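Local coordinates for globin II, extracellular (Lumbricus terrestris, PDB 1X9F), which probably carries oxygen on its haem iron, as one of the globin subunits of the earthworm's extracellular haemoglobin, erythrocruorin, at residues B[14-19]-B[71-76]; B[18-23]-B[27-32]. All blocks are in the same frame, centred on the assembly; numbering follows the deposited sequence.

How the contacts relate
Both contacts start from helix 6-20, the A helix of the globin fold, and together they show how one helix packs through its flank and at its C-terminal end. Contact 1 lays its flank against helix 59-77, the E helix; contact 2 closes the turn into helix 23-40, the B helix. Their centres lie about 11 Å apart, and their side chains meet: W16 CZ3 is 3.7 Å from F29 CE2, and D73 OD2 is 3.6 Å from Y20 CE1. Contact 1 reaches the haem pocket through L72, whose side chain is about 4 Å from the haem. Contact 2 stands further back, with the Y20 side chain about 10 Å from the haem.

Contact 1 of 2, residues B[14-19]-B[71-76]; sequences SEWGRA and GLDIAI
The indole of W16 is met by I76 over one face and by D73 at its edge, while the ring of Y20 stacks from the other side of the plane. I76 CD1 sits 3.4 Å above the indole, displaced toward the rim, and makes a CH-pi contact with the five-membered ring, 3.9 Å from its centroid. At the edge, W16 NE1 donates to D73 OD2 at 2.8 Å; the bond is fairly straight, runs nearly in the ring plane and uses the oxygen's anti lone pair. Ring and carboxylate are turned 35° against each other. L72 approaches obliquely, its CD2 lying 3.8 Å from W16 CZ3 at the far end of the six-membered ring. The indole reaches across because its CG stands anti to the backbone N (chi1 169°). A phenylalanine here would probably leave D73 OD2 without its N-H donor inside the protein and the carboxylate freer to turn. The other oxygen, D73 OD1, turns outward to K32 and N76 of the neighbouring Globin III chain, in a salt bridge and a hydrogen bond, so that one carboxylate joins an internal helix contact to a subunit interface. Segments 14-19 and 71-76 run roughly antiparallel, at 150°, their axes 10.8 Å apart at closest approach, in the A-against-E packing of the globin fold. Helix 127-142 packs here too, with W130 against W16 and I137 against I76, and helix 103-121 reaches L72 through I113.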
ATOM      1  N   SER B  14      26.534  24.358  -4.326  1.00 24.32           N
ATOM      2  CA  SER B  14      25.450  23.535  -4.870  1.00 23.94           C
ATOM      3  C   SER B  14      25.777  22.925  -6.222  1.00 22.78           C
ATOM      4  O   SER B  14      25.554  21.730  -6.442  1.00 21.48           O
ATOM      5  CB  SER B  14      24.159  24.342  -4.987  1.00 22.53           C
ATOM      6  OG  SER B  14      23.557  24.496  -3.716  1.00 28.52           O
ATOM      7  N   GLU B  15      26.286  23.753  -7.131  1.00 21.77           N
ATOM      8  CA  GLU B  15      26.603  23.288  -8.466  1.00 21.80           C
ATOM      9  C   GLU B  15      27.736  22.273  -8.438  1.00 21.95           C
ATOM     10  O   GLU B  15      27.757  21.346  -9.249  1.00 22.36           O
ATOM     11  CB  GLU B  15      26.872  24.474  -9.389  1.00 22.81           C
ATOM     12  CG  GLU B  15      25.618  25.332  -9.515  1.00 25.12           C
ATOM     13  CD  GLU B  15      25.774  26.536 -10.413  1.00 30.46           C
ATOM     14  OE1 GLU B  15      24.735  27.159 -10.727  1.00 30.81           O
ATOM     15  OE2 GLU B  15      26.916  26.865 -10.803  1.00 29.79           O
ATOM     16  N   TRP B  16      28.653  22.419  -7.481  1.00 20.84           N
ATOM     17  CA  TRP B  16      29.713  21.430  -7.290  1.00 20.33           C
ATOM     18  C   TRP B  16      29.116  20.090  -6.874  1.00 23.48           C
ATOM     19  O   TRP B  16      29.418  19.057  -7.474  1.00 24.24           O
ATOM     20  CB  TRP B  16      30.749  21.908  -6.265  1.00 18.87           C
ATOM     21  CG  TRP B  16      31.714  20.838  -5.847  1.00 16.12           C
ATOM     22  CD1 TRP B  16      31.716  20.156  -4.661  1.00 17.87           C
ATOM     23  CD2 TRP B  16      32.800  20.303  -6.617  1.00 14.69           C
ATOM     24  NE1 TRP B  16      32.738  19.236  -4.642  1.00 14.81           N
ATOM     25  CE2 TRP B  16      33.421  19.305  -5.829  1.00 12.40           C
ATOM     26  CE3 TRP B  16      33.322  20.570  -7.895  1.00 15.74           C
ATOM     27  CZ2 TRP B  16      34.531  18.582  -6.268  1.00 11.92           C
ATOM     28  CZ3 TRP B  16      34.429  19.848  -8.332  1.00 13.46           C
ATOM     29  CH2 TRP B  16      35.020  18.867  -7.520  1.00 16.86           C
ATOM     30  N   GLY B  17      28.264  20.126  -5.850  1.00 25.58           N
ATOM     31  CA  GLY B  17      27.539  18.946  -5.391  1.00 25.85           C
ATOM     32  C   GLY B  17      26.894  18.186  -6.533  1.00 27.72           C
ATOM     33  O   GLY B  17      27.102  16.978  -6.672  1.00 28.47           O
ATOM     34  N   ARG B  18      26.130  18.892  -7.361  1.00 27.43           N
ATOM     35  CA  ARG B  18      25.472  18.272  -8.507  1.00 27.94           C
ATOM     36  C   ARG B  18      26.420  17.722  -9.580  1.00 29.08           C
ATOM     37  O   ARG B  18      26.099  16.721 -10.218  1.00 31.36           O
ATOM     38  CB  ARG B  18      24.473  19.240  -9.133  1.00 28.84           C
ATOM     39  CG  ARG B  18      23.026  18.900  -8.832  1.00 30.29           C
ATOM     40  CD  ARG B  18      22.251  20.046  -8.210  1.00 35.85           C
ATOM     41  NE  ARG B  18      22.415  21.292  -8.952  1.00 42.47           N
ATOM     42  CZ  ARG B  18      22.101  22.496  -8.486  1.00 43.16           C
ATOM     43  NH1 ARG B  18      21.599  22.642  -7.264  1.00 37.29           N
ATOM     44  NH2 ARG B  18      22.292  23.565  -9.248  1.00 44.53           N
ATOM     45  N   ALA B  19      27.575  18.359  -9.780  1.00 29.83           N
ATOM     46  CA  ALA B  19      28.502  17.958 -10.848  1.00 25.67           C
ATOM     47  C   ALA B  19      29.487  16.889 -10.397  1.00 26.55           C
ATOM     48  O   ALA B  19      29.940  16.064 -11.198  1.00 24.53           O
ATOM     49  CB  ALA B  19      29.259  19.173 -11.368  1.00 26.02           C
ATOM     50  N   GLY B  71      40.539  17.365  -2.544  1.00 22.83           N
ATOM     51  CA  GLY B  71      41.049  18.615  -1.998  1.00 21.31           C
ATOM     52  C   GLY B  71      40.165  19.774  -2.403  1.00 22.63           C
ATOM     53  O   GLY B  71      39.816  20.619  -1.576  1.00 25.46           O
ATOM     54  N   LEU B  72      39.795  19.810  -3.679  1.00 20.37           N
ATOM     55  CA  LEU B  72      38.936  20.865  -4.183  1.00 18.78           C
ATOM     56  C   LEU B  72      37.575  20.811  -3.492  1.00 21.61           C
ATOM     57  O   LEU B  72      36.992  21.851  -3.175  1.00 22.72           O
ATOM     58  CB  LEU B  72      38.792  20.747  -5.698  1.00 19.35           C
ATOM     59  CG  LEU B  72      38.015  21.856  -6.407  1.00 20.24           C
ATOM     60  CD1 LEU B  72      38.699  23.218  -6.263  1.00 20.98           C
ATOM     61  CD2 LEU B  72      37.835  21.499  -7.871  1.00 19.89           C
ATOM     62  N   ASP B  73      37.087  19.599  -3.249  1.00 20.52           N
ATOM     63  CA  ASP B  73      35.827  19.404  -2.552  1.00 20.19           C
ATOM     64  C   ASP B  73      35.844  20.032  -1.162  1.00 23.34           C
ATOM     65  O   ASP B  73      34.862  20.655  -0.752  1.00 22.45           O
ATOM     66  CB  ASP B  73      35.520  17.918  -2.437  1.00 20.31           C
ATOM     67  CG  ASP B  73      34.226  17.656  -1.720  1.00 19.78           C
ATOM     68  OD1 ASP B  73      34.274  17.154  -0.580  1.00 24.48           O
ATOM     69  OD2 ASP B  73      33.114  17.935  -2.213  1.00 19.36           O
ATOM     70  N   ILE B  74      36.954  19.864  -0.438  1.00 23.16           N
ATOM     71  CA  ILE B  74      37.097  20.474   0.887  1.00 22.76           C
ATOM     72  C   ILE B  74      37.028  21.999   0.795  1.00 22.99           C
ATOM     73  O   ILE B  74      36.323  22.645   1.576  1.00 20.44           O
ATOM     74  CB  ILE B  74      38.406  20.037   1.577  1.00 21.13           C
ATOM     75  CG1 ILE B  74      38.382  18.525   1.862  1.00 20.53           C
ATOM     76  CG2 ILE B  74      38.611  20.837   2.875  1.00 16.01           C
ATOM     77  CD1 ILE B  74      39.718  17.937   2.339  1.00 12.36           C
ATOM     78  N   ALA B  75      37.761  22.550  -0.172  1.00 21.59           N
ATOM     79  CA  ALA B  75      37.830  23.987  -0.392  1.00 19.79           C
ATOM     80  C   ALA B  75      36.457  24.563  -0.721  1.00 20.23           C
ATOM     81  O   ALA B  75      36.003  25.499  -0.062  1.00 20.00           O
ATOM     82  CB  ALA B  75      38.833  24.307  -1.495  1.00 17.72           C
ATOM     83  N   ILE B  76      35.787  23.995  -1.722  1.00 19.91           N
ATOM     84  CA  ILE B  76      34.461  24.482  -2.113  1.00 20.96           C
ATOM     85  C   ILE B  76      33.474  24.353  -0.953  1.00 22.08           C
ATOM     86  O   ILE B  76      32.697  25.274  -0.682  1.00 22.87           O
ATOM     87  CB  ILE B  76      33.944  23.737  -3.367  1.00 20.13           C
ATOM     88  CG1 ILE B  76      34.760  24.144  -4.601  1.00 20.27           C
ATOM     89  CG2 ILE B  76      32.454  24.020  -3.587  1.00 17.89           C
ATOM     90  CD1 ILE B  76      34.481  23.314  -5.845  1.00 20.87           C
TER

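Contact 2 of 2, residues B[18-23]-B[27-32]; sequences RAYGSG and EAFSQA
F29 turns the face of its ring to A19 and meets the ring edge of Y20 at the A-B corner of the globin fold, where helix 6-20 gives way to helix 23-40. The carbonyl oxygen of A19 stands 3.6 Å above the phenyl plane, over its centre, and A19 CB adds an apolar contact with F29 CE1 at 4.2 Å. The side chains of Y20 and F29 cross at about a right angle, and F29 CE2 comes to the edge of the phenol ring, near its plane, 4.0 Å from Y20 CD2. With its CG anti to the backbone N (chi1 -178°), F29 sends its ring back against the last turn of helix 6-20, while L69, V116 and Q120 of two further helices also pack on it. G21, the first residue beyond helix 6-20, has a positive phi (59°), and G23 takes a positive phi as well, a conformation readily open to residues without a side chain. R26 makes a cation-pi contact with Y20 and a hydrogen bond to G21 O. G23 O accepts from E27 N at 3.2 Å, four residues on, with the donor nitrogen in the carbonyl plane and E27 CG lying alongside, 3.9 Å from G23 O.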
ATOM      1  N   ARG B  18      26.130  18.892  -7.361  1.00 27.43           N
ATOM      2  CA  ARG B  18      25.472  18.272  -8.507  1.00 27.94           C
ATOM      3  C   ARG B  18      26.420  17.722  -9.580  1.00 29.08           C
ATOM      4  O   ARG B  18      26.099  16.721 -10.218  1.00 31.36           O
ATOM      5  CB  ARG B  18      24.473  19.240  -9.133  1.00 28.84           C
ATOM      6  CG  ARG B  18      23.026  18.900  -8.832  1.00 30.29           C
ATOM      7  CD  ARG B  18      22.251  20.046  -8.210  1.00 35.85           C
ATOM      8  NE  ARG B  18      22.415  21.292  -8.952  1.00 42.47           N
ATOM      9  CZ  ARG B  18      22.101  22.496  -8.486  1.00 43.16           C
ATOM     10  NH1 ARG B  18      21.599  22.642  -7.264  1.00 37.29           N
ATOM     11  NH2 ARG B  18      22.292  23.565  -9.248  1.00 44.53           N
ATOM     12  N   ALA B  19      27.575  18.359  -9.780  1.00 29.83           N
ATOM     13  CA  ALA B  19      28.502  17.958 -10.848  1.00 25.67           C
ATOM     14  C   ALA B  19      29.487  16.889 -10.397  1.00 26.55           C
ATOM     15  O   ALA B  19      29.940  16.064 -11.198  1.00 24.53           O
ATOM     16  CB  ALA B  19      29.259  19.173 -11.368  1.00 26.02           C
ATOM     17  N   TYR B  20      29.818  16.919  -9.110  1.00 26.67           N
ATOM     18  CA  TYR B  20      30.818  16.031  -8.532  1.00 26.02           C
ATOM     19  C   TYR B  20      30.429  14.559  -8.634  1.00 28.35           C
ATOM     20  O   TYR B  20      31.268  13.724  -8.972  1.00 31.62           O
ATOM     21  CB  TYR B  20      31.078  16.427  -7.077  1.00 25.63           C
ATOM     22  CG  TYR B  20      32.299  15.817  -6.425  1.00 19.51           C
ATOM     23  CD1 TYR B  20      32.344  15.644  -5.040  1.00 25.22           C
ATOM     24  CD2 TYR B  20      33.412  15.432  -7.173  1.00 18.75           C
ATOM     25  CE1 TYR B  20      33.463  15.097  -4.418  1.00 21.51           C
ATOM     26  CE2 TYR B  20      34.533  14.883  -6.559  1.00 17.74           C
ATOM     27  CZ  TYR B  20      34.548  14.721  -5.185  1.00 18.36           C
ATOM     28  OH  TYR B  20      35.651  14.183  -4.582  1.00 21.76           O
ATOM     29  N   GLY B  21      29.168  14.241  -8.346  1.00 27.69           N
ATOM     30  CA  GLY B  21      28.691  12.854  -8.438  1.00 25.40           C
ATOM     31  C   GLY B  21      29.458  11.889  -7.549  1.00 27.96           C
ATOM     32  O   GLY B  21      30.100  12.298  -6.576  1.00 29.16           O
ATOM     33  N   SER B  22      29.387  10.605  -7.889  1.00 27.44           N
ATOM     34  CA  SER B  22      30.012   9.553  -7.092  1.00 28.87           C
ATOM     35  C   SER B  22      30.377   8.340  -7.967  1.00 29.41           C
ATOM     36  O   SER B  22      30.059   8.322  -9.160  1.00 30.46           O
ATOM     37  CB  SER B  22      29.077   9.152  -5.941  1.00 31.37           C
ATOM     38  OG  SER B  22      27.868   8.606  -6.453  1.00 23.56           O
ATOM     39  N   GLY B  23      31.054   7.344  -7.393  1.00 28.23           N
ATOM     40  CA  GLY B  23      31.391   6.114  -8.129  1.00 28.63           C
ATOM     41  C   GLY B  23      32.037   6.360  -9.485  1.00 31.02           C
ATOM     42  O   GLY B  23      32.921   7.213  -9.604  1.00 34.08           O
ATOM     43  N   GLU B  27      34.889   9.292 -11.100  1.00 24.02           N
ATOM     44  CA  GLU B  27      36.139   8.977 -11.790  1.00 23.31           C
ATOM     45  C   GLU B  27      36.190   9.660 -13.145  1.00 22.25           C
ATOM     46  O   GLU B  27      37.174  10.323 -13.472  1.00 25.97           O
ATOM     47  CB  GLU B  27      36.311   7.469 -12.004  1.00 23.08           C
ATOM     48  CG  GLU B  27      36.572   6.675 -10.736  1.00 24.87           C
ATOM     49  CD  GLU B  27      36.810   5.215 -11.048  1.00 31.00           C
ATOM     50  OE1 GLU B  27      35.837   4.498 -11.369  1.00 34.04           O
ATOM     51  OE2 GLU B  27      37.973   4.780 -10.975  1.00 34.24           O
ATOM     52  N   ALA B  28      35.120   9.494 -13.924  1.00 19.73           N
ATOM     53  CA  ALA B  28      35.026  10.065 -15.267  1.00 21.57           C
ATOM     54  C   ALA B  28      35.183  11.582 -15.203  1.00 23.05           C
ATOM     55  O   ALA B  28      35.897  12.187 -16.013  1.00 23.66           O
ATOM     56  CB  ALA B  28      33.690   9.685 -15.909  1.00 19.24           C
ATOM     57  N   PHE B  29      34.517  12.169 -14.215  1.00 21.92           N
ATOM     58  CA  PHE B  29      34.576  13.590 -13.937  1.00 21.66           C
ATOM     59  C   PHE B  29      36.001  14.048 -13.613  1.00 23.50           C
ATOM     60  O   PHE B  29      36.481  15.041 -14.165  1.00 21.78           O
ATOM     61  CB  PHE B  29      33.632  13.887 -12.782  1.00 18.65           C
ATOM     62  CG  PHE B  29      33.552  15.325 -12.405  1.00 16.70           C
ATOM     63  CD1 PHE B  29      32.953  16.250 -13.252  1.00 17.11           C
ATOM     64  CD2 PHE B  29      34.030  15.754 -11.176  1.00 18.07           C
ATOM     65  CE1 PHE B  29      32.858  17.592 -12.888  1.00 20.80           C
ATOM     66  CE2 PHE B  29      33.939  17.097 -10.802  1.00 24.26           C
ATOM     67  CZ  PHE B  29      33.351  18.016 -11.661  1.00 16.15           C
ATOM     68  N   SER B  30      36.666  13.315 -12.721  1.00 22.78           N
ATOM     69  CA  SER B  30      38.058  13.569 -12.379  1.00 25.10           C
ATOM     70  C   SER B  30      38.952  13.556 -13.601  1.00 25.89           C
ATOM     71  O   SER B  30      39.850  14.388 -13.720  1.00 25.96           O
ATOM     72  CB  SER B  30      38.563  12.502 -11.410  1.00 26.71           C
ATOM     73  OG  SER B  30      37.958  12.648 -10.136  1.00 33.36           O
ATOM     74  N   GLN B  31      38.717  12.599 -14.498  1.00 26.12           N
ATOM     75  CA  GLN B  31      39.553  12.435 -15.691  1.00 27.17           C
ATOM     76  C   GLN B  31      39.292  13.516 -16.729  1.00 24.72           C
ATOM     77  O   GLN B  31      40.232  14.038 -17.336  1.00 23.98           O
ATOM     78  CB  GLN B  31      39.334  11.066 -16.333  1.00 27.55           C
ATOM     79  CG  GLN B  31      39.597   9.903 -15.411  1.00 30.28           C
ATOM     80  CD  GLN B  31      39.362   8.579 -16.097  1.00 36.24           C
ATOM     81  OE1 GLN B  31      40.248   8.065 -16.778  1.00 37.53           O
ATOM     82  NE2 GLN B  31      38.170   8.019 -15.918  1.00 32.82           N
ATOM     83  N   ALA B  32      38.014  13.829 -16.934  1.00 23.13           N
ATOM     84  CA  ALA B  32      37.603  14.896 -17.833  1.00 20.09           C
ATOM     85  C   ALA B  32      38.339  16.196 -17.507  1.00 20.62           C
ATOM     86  O   ALA B  32      38.827  16.876 -18.417  1.00 20.42           O
ATOM     87  CB  ALA B  32      36.103  15.091 -17.762  1.00 17.66           C
TER